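Local coordinates for 11S globulin seed storage protein (Amaranthus hypochondriacus, PDB 3QAC), which probably serves as a seed storage protein, a nutrient reservoir built of two cupin domains and laid down as an oligomer, at residues N12-T25 with E36-A48. Residues are numbered along the deposited sequence; the frame is centred on the assembly and turned at random.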
ATOM      1  N   ASN A  12      15.123   3.099  10.506  1.00 55.60           N
ATOM      2  CA  ASN A  12      16.442   3.166   9.886  1.00 49.72           C
ATOM      3  C   ASN A  12      17.022   1.810   9.572  1.00 42.91           C
ATOM      4  O   ASN A  12      18.231   1.666   9.399  1.00 43.73           O
ATOM      5  CB  ASN A  12      17.402   3.945  10.768  1.00 52.29           C
ATOM      6  CG  ASN A  12      17.225   5.428  10.621  1.00 61.13           C
ATOM      7  OD1 ASN A  12      16.548   6.065  11.428  1.00 70.08           O
ATOM      8  ND2 ASN A  12      17.808   5.990   9.560  1.00 65.33           N
ATOM      9  N   GLU A  13      16.159   0.807   9.505  1.00 40.95           N
ATOM     10  CA  GLU A  13      16.633  -0.552   9.293  1.00 43.73           C
ATOM     11  C   GLU A  13      17.266  -0.762   7.918  1.00 40.74           C
ATOM     12  O   GLU A  13      18.002  -1.729   7.734  1.00 40.57           O
ATOM     13  CB  GLU A  13      15.528  -1.567   9.551  1.00 40.96           C
ATOM     14  CG  GLU A  13      14.185  -1.072   9.116  1.00 48.42           C
ATOM     15  CD  GLU A  13      13.585  -0.156  10.139  1.00 57.74           C
ATOM     16  OE1 GLU A  13      13.624  -0.522  11.336  1.00 57.17           O
ATOM     17  OE2 GLU A  13      13.078   0.914   9.748  1.00 59.44           O
ATOM     18  N   CYS A  14      17.016   0.141   6.965  1.00 33.29           N
ATOM     19  CA  CYS A  14      17.668   0.014   5.662  1.00 34.94           C
ATOM     20  C   CYS A  14      18.946   0.831   5.506  1.00 40.40           C
ATOM     21  O   CYS A  14      19.559   0.793   4.450  1.00 37.62           O
ATOM     22  CB  CYS A  14      16.694   0.309   4.515  1.00 36.56           C
ATOM     23  SG  CYS A  14      15.367  -0.882   4.413  1.00 39.07           S
ATOM     24  N   GLN A  15      19.342   1.566   6.546  1.00 41.32           N
ATOM     25  CA  GLN A  15      20.677   2.159   6.607  1.00 40.88           C
ATOM     26  C   GLN A  15      21.662   1.035   6.884  1.00 40.26           C
ATOM     27  O   GLN A  15      22.090   0.831   8.004  1.00 47.25           O
ATOM     28  CB  GLN A  15      20.773   3.164   7.749  1.00 47.97           C
ATOM     29  CG  GLN A  15      19.806   4.313   7.633  1.00 52.45           C
ATOM     30  CD  GLN A  15      20.089   5.155   6.422  1.00 54.96           C
ATOM     31  OE1 GLN A  15      19.591   4.878   5.330  1.00 58.52           O
ATOM     32  NE2 GLN A  15      20.900   6.190   6.599  1.00 59.28           N
ATOM     33  N   ILE A  16      22.021   0.306   5.847  1.00 39.11           N
ATOM     34  CA  ILE A  16      22.799  -0.891   6.001  1.00 42.20           C
ATOM     35  C   ILE A  16      24.234  -0.689   5.524  1.00 44.90           C
ATOM     36  O   ILE A  16      24.467  -0.238   4.399  1.00 42.64           O
ATOM     37  CB  ILE A  16      22.111  -2.023   5.245  1.00 44.76           C
ATOM     38  CG1 ILE A  16      20.922  -2.515   6.069  1.00 41.26           C
ATOM     39  CG2 ILE A  16      23.086  -3.143   4.909  1.00 42.34           C
ATOM     40  CD1 ILE A  16      20.024  -3.390   5.291  1.00 44.18           C
ATOM     41  N   ASP A  17      25.194  -0.987   6.403  1.00 44.08           N
ATOM     42  CA  ASP A  17      26.598  -1.025   5.993  1.00 44.57           C
ATOM     43  C   ASP A  17      27.213  -2.395   6.185  1.00 40.92           C
ATOM     44  O   ASP A  17      28.372  -2.612   5.846  1.00 46.86           O
ATOM     45  CB  ASP A  17      27.466   0.051   6.664  1.00 49.14           C
ATOM     46  CG  ASP A  17      26.783   0.711   7.820  1.00 54.45           C
ATOM     47  OD1 ASP A  17      26.397   1.896   7.663  1.00 53.77           O
ATOM     48  OD2 ASP A  17      26.633   0.046   8.872  1.00 51.33           O
ATOM     49  N   ARG A  18      26.436  -3.331   6.701  1.00 38.56           N
ATOM     50  CA  ARG A  18      26.933  -4.685   6.846  1.00 39.18           C
ATOM     51  C   ARG A  18      25.832  -5.708   6.591  1.00 39.55           C
ATOM     52  O   ARG A  18      24.808  -5.716   7.267  1.00 39.85           O
ATOM     53  CB  ARG A  18      27.516  -4.872   8.252  1.00 39.96           C
ATOM     54  CG  ARG A  18      28.075  -6.257   8.532  1.00 41.71           C
ATOM     55  CD  ARG A  18      28.557  -6.343   9.995  1.00 51.85           C
ATOM     56  NE  ARG A  18      29.220  -7.608  10.300  1.00 47.64           N
ATOM     57  CZ  ARG A  18      28.591  -8.672  10.787  1.00 53.34           C
ATOM     58  NH1 ARG A  18      27.291  -8.611  11.025  1.00 52.08           N
ATOM     59  NH2 ARG A  18      29.257  -9.795  11.035  1.00 57.25           N
ATOM     60  N   LEU A  19      26.042  -6.573   5.610  1.00 34.74           N
ATOM     61  CA  LEU A  19      25.142  -7.690   5.410  1.00 36.62           C
ATOM     62  C   LEU A  19      25.921  -8.928   5.754  1.00 39.78           C
ATOM     63  O   LEU A  19      27.149  -8.918   5.810  1.00 34.96           O
ATOM     64  CB  LEU A  19      24.653  -7.779   3.979  1.00 29.13           C
ATOM     65  CG  LEU A  19      23.838  -6.615   3.429  1.00 32.30           C
ATOM     66  CD1 LEU A  19      23.709  -6.752   1.902  1.00 29.79           C
ATOM     67  CD2 LEU A  19      22.479  -6.523   4.107  1.00 25.93           C
ATOM     68  N   THR A  20      25.194  -9.999   5.994  1.00 39.84           N
ATOM     69  CA  THR A  20      25.809 -11.210   6.462  1.00 38.31           C
ATOM     70  C   THR A  20      25.241 -12.381   5.682  1.00 40.27           C
ATOM     71  O   THR A  20      24.090 -12.346   5.244  1.00 41.96           O
ATOM     72  CB  THR A  20      25.579 -11.353   7.975  1.00 43.35           C
ATOM     73  OG1 THR A  20      26.769 -10.947   8.665  1.00 53.89           O
ATOM     74  CG2 THR A  20      25.226 -12.772   8.348  1.00 42.24           C
ATOM     75  N   ALA A  21      26.066 -13.394   5.457  1.00 43.85           N
ATOM     76  CA  ALA A  21      25.558 -14.659   4.972  1.00 39.62           C
ATOM     77  C   ALA A  21      24.761 -15.228   6.133  1.00 39.02           C
ATOM     78  O   ALA A  21      25.318 -15.533   7.182  1.00 41.49           O
ATOM     79  CB  ALA A  21      26.694 -15.573   4.590  1.00 41.52           C
ATOM     80  N   LEU A  22      23.454 -15.330   5.952  1.00 38.17           N
ATOM     81  CA  LEU A  22      22.553 -15.745   7.018  1.00 35.90           C
ATOM     82  C   LEU A  22      22.134 -17.203   6.935  1.00 37.47           C
ATOM     83  O   LEU A  22      21.824 -17.740   5.869  1.00 36.09           O
ATOM     84  CB  LEU A  22      21.314 -14.853   7.049  1.00 32.78           C
ATOM     85  CG  LEU A  22      21.606 -13.383   7.342  1.00 39.71           C
ATOM     86  CD1 LEU A  22      20.410 -12.485   7.017  1.00 36.47           C
ATOM     87  CD2 LEU A  22      22.078 -13.203   8.817  1.00 37.14           C
ATOM     88  N   GLU A  23      22.118 -17.836   8.098  1.00 41.11           N
ATOM     89  CA  GLU A  23      21.675 -19.203   8.216  1.00 41.46           C
ATOM     90  C   GLU A  23      20.619 -19.264   9.299  1.00 37.08           C
ATOM     91  O   GLU A  23      20.464 -18.313  10.070  1.00 32.52           O
ATOM     92  CB  GLU A  23      22.857 -20.102   8.533  1.00 42.07           C
ATOM     93  CG  GLU A  23      24.015 -19.872   7.587  1.00 48.27           C
ATOM     94  CD  GLU A  23      25.179 -20.796   7.878  1.00 53.77           C
ATOM     95  OE1 GLU A  23      24.932 -21.935   8.323  1.00 59.54           O
ATOM     96  OE2 GLU A  23      26.335 -20.384   7.665  1.00 54.22           O
ATOM     97  N   PRO A  24      19.838 -20.353   9.314  1.00 32.06           N
ATOM     98  CA  PRO A  24      18.784 -20.488  10.317  1.00 41.10           C
ATOM     99  C   PRO A  24      19.395 -20.322  11.699  1.00 42.20           C
ATOM    100  O   PRO A  24      20.508 -20.793  11.916  1.00 42.39           O
ATOM    101  CB  PRO A  24      18.299 -21.933  10.138  1.00 39.03           C
ATOM    102  CG  PRO A  24      18.706 -22.319   8.774  1.00 39.65           C
ATOM    103  CD  PRO A  24      19.958 -21.544   8.465  1.00 38.66           C
ATOM    104  N   THR A  25      18.696 -19.648  12.603  1.00 41.70           N
ATOM    105  CA  THR A  25      19.163 -19.537  13.981  1.00 47.04           C
ATOM    106  C   THR A  25      18.288 -20.340  14.948  1.00 46.44           C
ATOM    107  O   THR A  25      18.643 -20.517  16.108  1.00 41.81           O
ATOM    108  CB  THR A  25      19.254 -18.078  14.442  1.00 45.54           C
ATOM    109  OG1 THR A  25      17.952 -17.485  14.384  1.00 45.50           O
ATOM    110  CG2 THR A  25      20.235 -17.302  13.556  1.00 39.04           C
ATOM    111  N   GLU A  36      13.587 -24.995   9.872  1.00 39.44           N
ATOM    112  CA  GLU A  36      14.658 -24.090  10.218  1.00 37.87           C
ATOM    113  C   GLU A  36      14.260 -22.648   9.950  1.00 42.32           C
ATOM    114  O   GLU A  36      13.842 -22.294   8.832  1.00 41.96           O
ATOM    115  CB  GLU A  36      15.898 -24.467   9.437  1.00 39.89           C
ATOM    116  CG  GLU A  36      16.158 -25.955   9.473  1.00 42.83           C
ATOM    117  CD  GLU A  36      17.315 -26.357   8.599  1.00 45.78           C
ATOM    118  OE1 GLU A  36      17.085 -27.080   7.612  1.00 50.39           O
ATOM    119  OE2 GLU A  36      18.458 -25.949   8.896  1.00 51.06           O
ATOM    120  N   VAL A  37      14.392 -21.813  10.978  1.00 38.25           N
ATOM    121  CA  VAL A  37      13.913 -20.438  10.908  1.00 36.94           C
ATOM    122  C   VAL A  37      15.063 -19.453  10.981  1.00 42.34           C
ATOM    123  O   VAL A  37      15.863 -19.470  11.943  1.00 36.77           O
ATOM    124  CB  VAL A  37      12.917 -20.135  12.031  1.00 39.04           C
ATOM    125  CG1 VAL A  37      12.370 -18.710  11.898  1.00 34.68           C
ATOM    126  CG2 VAL A  37      11.799 -21.179  12.039  1.00 35.48           C
ATOM    127  N   TRP A  38      15.165 -18.602   9.958  1.00 36.37           N
ATOM    128  CA  TRP A  38      16.187 -17.579   9.976  1.00 38.36           C
ATOM    129  C   TRP A  38      15.773 -16.558  11.016  1.00 36.66           C
ATOM    130  O   TRP A  38      14.622 -16.542  11.437  1.00 34.80           O
ATOM    131  CB  TRP A  38      16.376 -16.940   8.608  1.00 31.62           C
ATOM    132  CG  TRP A  38      17.323 -17.695   7.720  1.00 35.52           C
ATOM    133  CD1 TRP A  38      18.592 -17.327   7.368  1.00 34.58           C
ATOM    134  CD2 TRP A  38      17.074 -18.946   7.067  1.00 32.56           C
ATOM    135  NE1 TRP A  38      19.146 -18.277   6.540  1.00 34.06           N
ATOM    136  CE2 TRP A  38      18.229 -19.279   6.340  1.00 33.61           C
ATOM    137  CE3 TRP A  38      15.982 -19.820   7.029  1.00 35.64           C
ATOM    138  CZ2 TRP A  38      18.324 -20.450   5.577  1.00 36.13           C
ATOM    139  CZ3 TRP A  38      16.074 -20.972   6.275  1.00 37.03           C
ATOM    140  CH2 TRP A  38      17.237 -21.280   5.561  1.00 37.51           C
ATOM    141  N   ASP A  39      16.713 -15.718  11.423  1.00 36.10           N
ATOM    142  CA  ASP A  39      16.462 -14.703  12.440  1.00 37.08           C
ATOM    143  C   ASP A  39      15.843 -13.470  11.797  1.00 35.90           C
ATOM    144  O   ASP A  39      16.521 -12.684  11.146  1.00 37.63           O
ATOM    145  CB  ASP A  39      17.774 -14.349  13.152  1.00 36.28           C
ATOM    146  CG  ASP A  39      17.594 -13.342  14.275  1.00 41.84           C
ATOM    147  OD1 ASP A  39      16.464 -12.876  14.537  1.00 44.24           O
ATOM    148  OD2 ASP A  39      18.611 -13.001  14.903  1.00 48.78           O
ATOM    149  N   SER A  40      14.547 -13.296  11.998  1.00 37.55           N
ATOM    150  CA  SER A  40      13.837 -12.175  11.415  1.00 36.26           C
ATOM    151  C   SER A  40      14.220 -10.850  12.039  1.00 39.60           C
ATOM    152  O   SER A  40      13.819  -9.803  11.534  1.00 35.64           O
ATOM    153  CB  SER A  40      12.328 -12.373  11.538  1.00 39.50           C
ATOM    154  OG  SER A  40      11.943 -13.569  10.916  1.00 36.84           O
ATOM    155  N   ASN A  41      14.983 -10.884  13.133  1.00 40.79           N
ATOM    156  CA  ASN A  41      15.417  -9.639  13.764  1.00 39.41           C
ATOM    157  C   ASN A  41      16.628  -9.080  13.067  1.00 37.48           C
ATOM    158  O   ASN A  41      16.907  -7.900  13.179  1.00 38.93           O
ATOM    159  CB  ASN A  41      15.754  -9.828  15.243  1.00 46.59           C
ATOM    160  CG  ASN A  41      14.533  -9.966  16.104  1.00 49.86           C
ATOM    161  OD1 ASN A  41      13.664  -9.097  16.102  1.00 56.01           O
ATOM    162  ND2 ASN A  41      14.461 -11.057  16.862  1.00 51.21           N
ATOM    163  N   GLU A  42      17.372  -9.929  12.371  1.00 38.17           N
ATOM    164  CA  GLU A  42      18.491  -9.428  11.578  1.00 39.33           C
ATOM    165  C   GLU A  42      18.076  -8.171  10.828  1.00 37.40           C
ATOM    166  O   GLU A  42      17.028  -8.127  10.185  1.00 36.84           O
ATOM    167  CB  GLU A  42      18.976 -10.490  10.595  1.00 39.36           C
ATOM    168  CG  GLU A  42      19.715 -11.619  11.276  1.00 42.94           C
ATOM    169  CD  GLU A  42      21.157 -11.249  11.620  1.00 47.14           C
ATOM    170  OE1 GLU A  42      21.832 -12.111  12.224  1.00 48.10           O
ATOM    171  OE2 GLU A  42      21.613 -10.116  11.278  1.00 43.17           O
ATOM    172  N   GLN A  43      18.911  -7.149  10.916  1.00 37.19           N
ATOM    173  CA  GLN A  43      18.580  -5.854  10.370  1.00 36.95           C
ATOM    174  C   GLN A  43      18.092  -5.942   8.924  1.00 38.06           C
ATOM    175  O   GLN A  43      17.126  -5.280   8.551  1.00 35.80           O
ATOM    176  CB  GLN A  43      19.787  -4.928  10.427  1.00 34.92           C
ATOM    177  CG  GLN A  43      19.472  -3.547   9.935  1.00 34.37           C
ATOM    178  CD  GLN A  43      20.620  -2.599  10.093  1.00 43.52           C
ATOM    179  OE1 GLN A  43      21.557  -2.856  10.859  1.00 55.13           O
ATOM    180  NE2 GLN A  43      20.566  -1.484   9.373  1.00 38.90           N
ATOM    181  N   GLU A  44      18.777  -6.726   8.103  1.00 33.29           N
ATOM    182  CA  GLU A  44      18.427  -6.744   6.696  1.00 37.21           C
ATOM    183  C   GLU A  44      17.084  -7.442   6.469  1.00 36.05           C
ATOM    184  O   GLU A  44      16.424  -7.160   5.481  1.00 34.90           O
ATOM    185  CB  GLU A  44      19.546  -7.319   5.810  1.00 29.91           C
ATOM    186  CG  GLU A  44      19.997  -8.730   6.151  1.00 36.25           C
ATOM    187  CD  GLU A  44      21.140  -8.748   7.179  1.00 41.43           C
ATOM    188  OE1 GLU A  44      20.988  -8.131   8.266  1.00 40.23           O
ATOM    189  OE2 GLU A  44      22.190  -9.374   6.891  1.00 40.12           O
ATOM    190  N   PHE A  45      16.676  -8.332   7.380  1.00 33.20           N
ATOM    191  CA  PHE A  45      15.329  -8.894   7.306  1.00 34.52           C
ATOM    192  C   PHE A  45      14.293  -7.852   7.687  1.00 39.27           C
ATOM    193  O   PHE A  45      13.201  -7.806   7.118  1.00 36.45           O
ATOM    194  CB  PHE A  45      15.151 -10.125   8.185  1.00 33.48           C
ATOM    195  CG  PHE A  45      15.721 -11.370   7.591  1.00 34.25           C
ATOM    196  CD1 PHE A  45      16.512 -12.210   8.347  1.00 38.02           C
ATOM    197  CD2 PHE A  45      15.480 -11.695   6.275  1.00 35.57           C
ATOM    198  CE1 PHE A  45      17.050 -13.362   7.815  1.00 39.79           C
ATOM    199  CE2 PHE A  45      16.017 -12.853   5.729  1.00 42.75           C
ATOM    200  CZ  PHE A  45      16.821 -13.688   6.511  1.00 32.35           C
ATOM    201  N   ARG A  46      14.636  -7.023   8.663  1.00 33.87           N
ATOM    202  CA  ARG A  46      13.723  -5.985   9.096  1.00 38.11           C
ATOM    203  C   ARG A  46      13.554  -4.997   7.944  1.00 35.80           C
ATOM    204  O   ARG A  46      12.450  -4.563   7.640  1.00 35.54           O
ATOM    205  CB  ARG A  46      14.239  -5.296  10.377  1.00 37.02           C
ATOM    206  CG  ARG A  46      14.203  -6.208  11.603  1.00 42.58           C
ATOM    207  CD  ARG A  46      14.314  -5.438  12.926  1.00 46.98           C
ATOM    208  NE  ARG A  46      15.706  -5.119  13.244  1.00 51.99           N
ATOM    209  CZ  ARG A  46      16.212  -3.891  13.201  1.00 56.99           C
ATOM    210  NH1 ARG A  46      15.417  -2.871  12.863  1.00 50.08           N
ATOM    211  NH2 ARG A  46      17.501  -3.682  13.496  1.00 48.44           N
ATOM    212  N   CYS A  47      14.666  -4.655   7.308  1.00 32.81           N
ATOM    213  CA  CYS A  47      14.655  -3.780   6.158  1.00 32.48           C
ATOM    214  C   CYS A  47      13.778  -4.357   5.030  1.00 35.53           C
ATOM    215  O   CYS A  47      12.995  -3.634   4.422  1.00 38.62           O
ATOM    216  CB  CYS A  47      16.083  -3.577   5.651  1.00 31.51           C
ATOM    217  SG  CYS A  47      16.174  -2.698   4.071  1.00 35.96           S
ATOM    218  N   ALA A  48      13.922  -5.657   4.760  1.00 36.39           N
ATOM    219  CA  ALA A  48      13.218  -6.314   3.664  1.00 36.11           C
ATOM    220  C   ALA A  48      11.779  -6.613   4.049  1.00 34.95           C
ATOM    221  O   ALA A  48      10.900  -6.686   3.199  1.00 33.69           O
ATOM    222  CB  ALA A  48      13.936  -7.589   3.259  1.00 32.09           C
TER
HETATM  223  O   HOH W   1      22.456  -5.893   8.407  1.00 46.34           O
HETATM  224  O   HOH W   2      22.089 -10.904   4.444  1.00 35.53           O
HETATM  225  O   HOH W   3      19.106 -15.839  10.504  1.00 41.28           O
HETATM  226  O   HOH W   4      14.540 -17.747  14.287  1.00 40.16           O
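The disulfide between Cys14 and Cys47 ties the N-terminal arm of this 11S globulin to helix 43-48, with SG to SG at 2.0 Å. Beside it Gln43, its side chain extended and CG anti to the backbone N (chi1 -177°), brings NE2 to Glu13 O at 3.1 Å. That oxygen lies in the amide plane, although the donor stands above the carbonyl plane; a weak second bond runs from NE2 to Gln15 O. A salt bridge of Glu13 OE1 to Arg46 NH1 spans 3.3 Å, the carboxylate meeting the guanidinium edge with the two planes nearly perpendicular.

Glu44 carries the middle. Bent at chi2, it receives Thr20 N on OE2 at 3.2 Å, and each carboxylate oxygen also accepts from a water bound to the arm, at Arg18 O and Thr20 O. Leu19 CD2 packs on Glu44 CB, while Leu22 CD1 reaches Phe45 CE1.

At the far end Trp38 NE1 donates to Leu22 O at 2.8 Å, in the ring plane and nearly straight (160°). Pro24 CG sits over the face of the Trp38 ring, 3.6 Å from the centroid of its six-membered part and 10° off the normal, a CH-pi contact. A leucine in place of Trp38 would probably leave Leu22 O without this donor and Pro24 without its aromatic floor.

Strand 51-57 touches Trp38 and Pro24, strand 377-380 of the second cupin domain packs on Trp38, Glu44 and Phe45, and Asp174 of a neighbouring subunit accepts from Cys14 N.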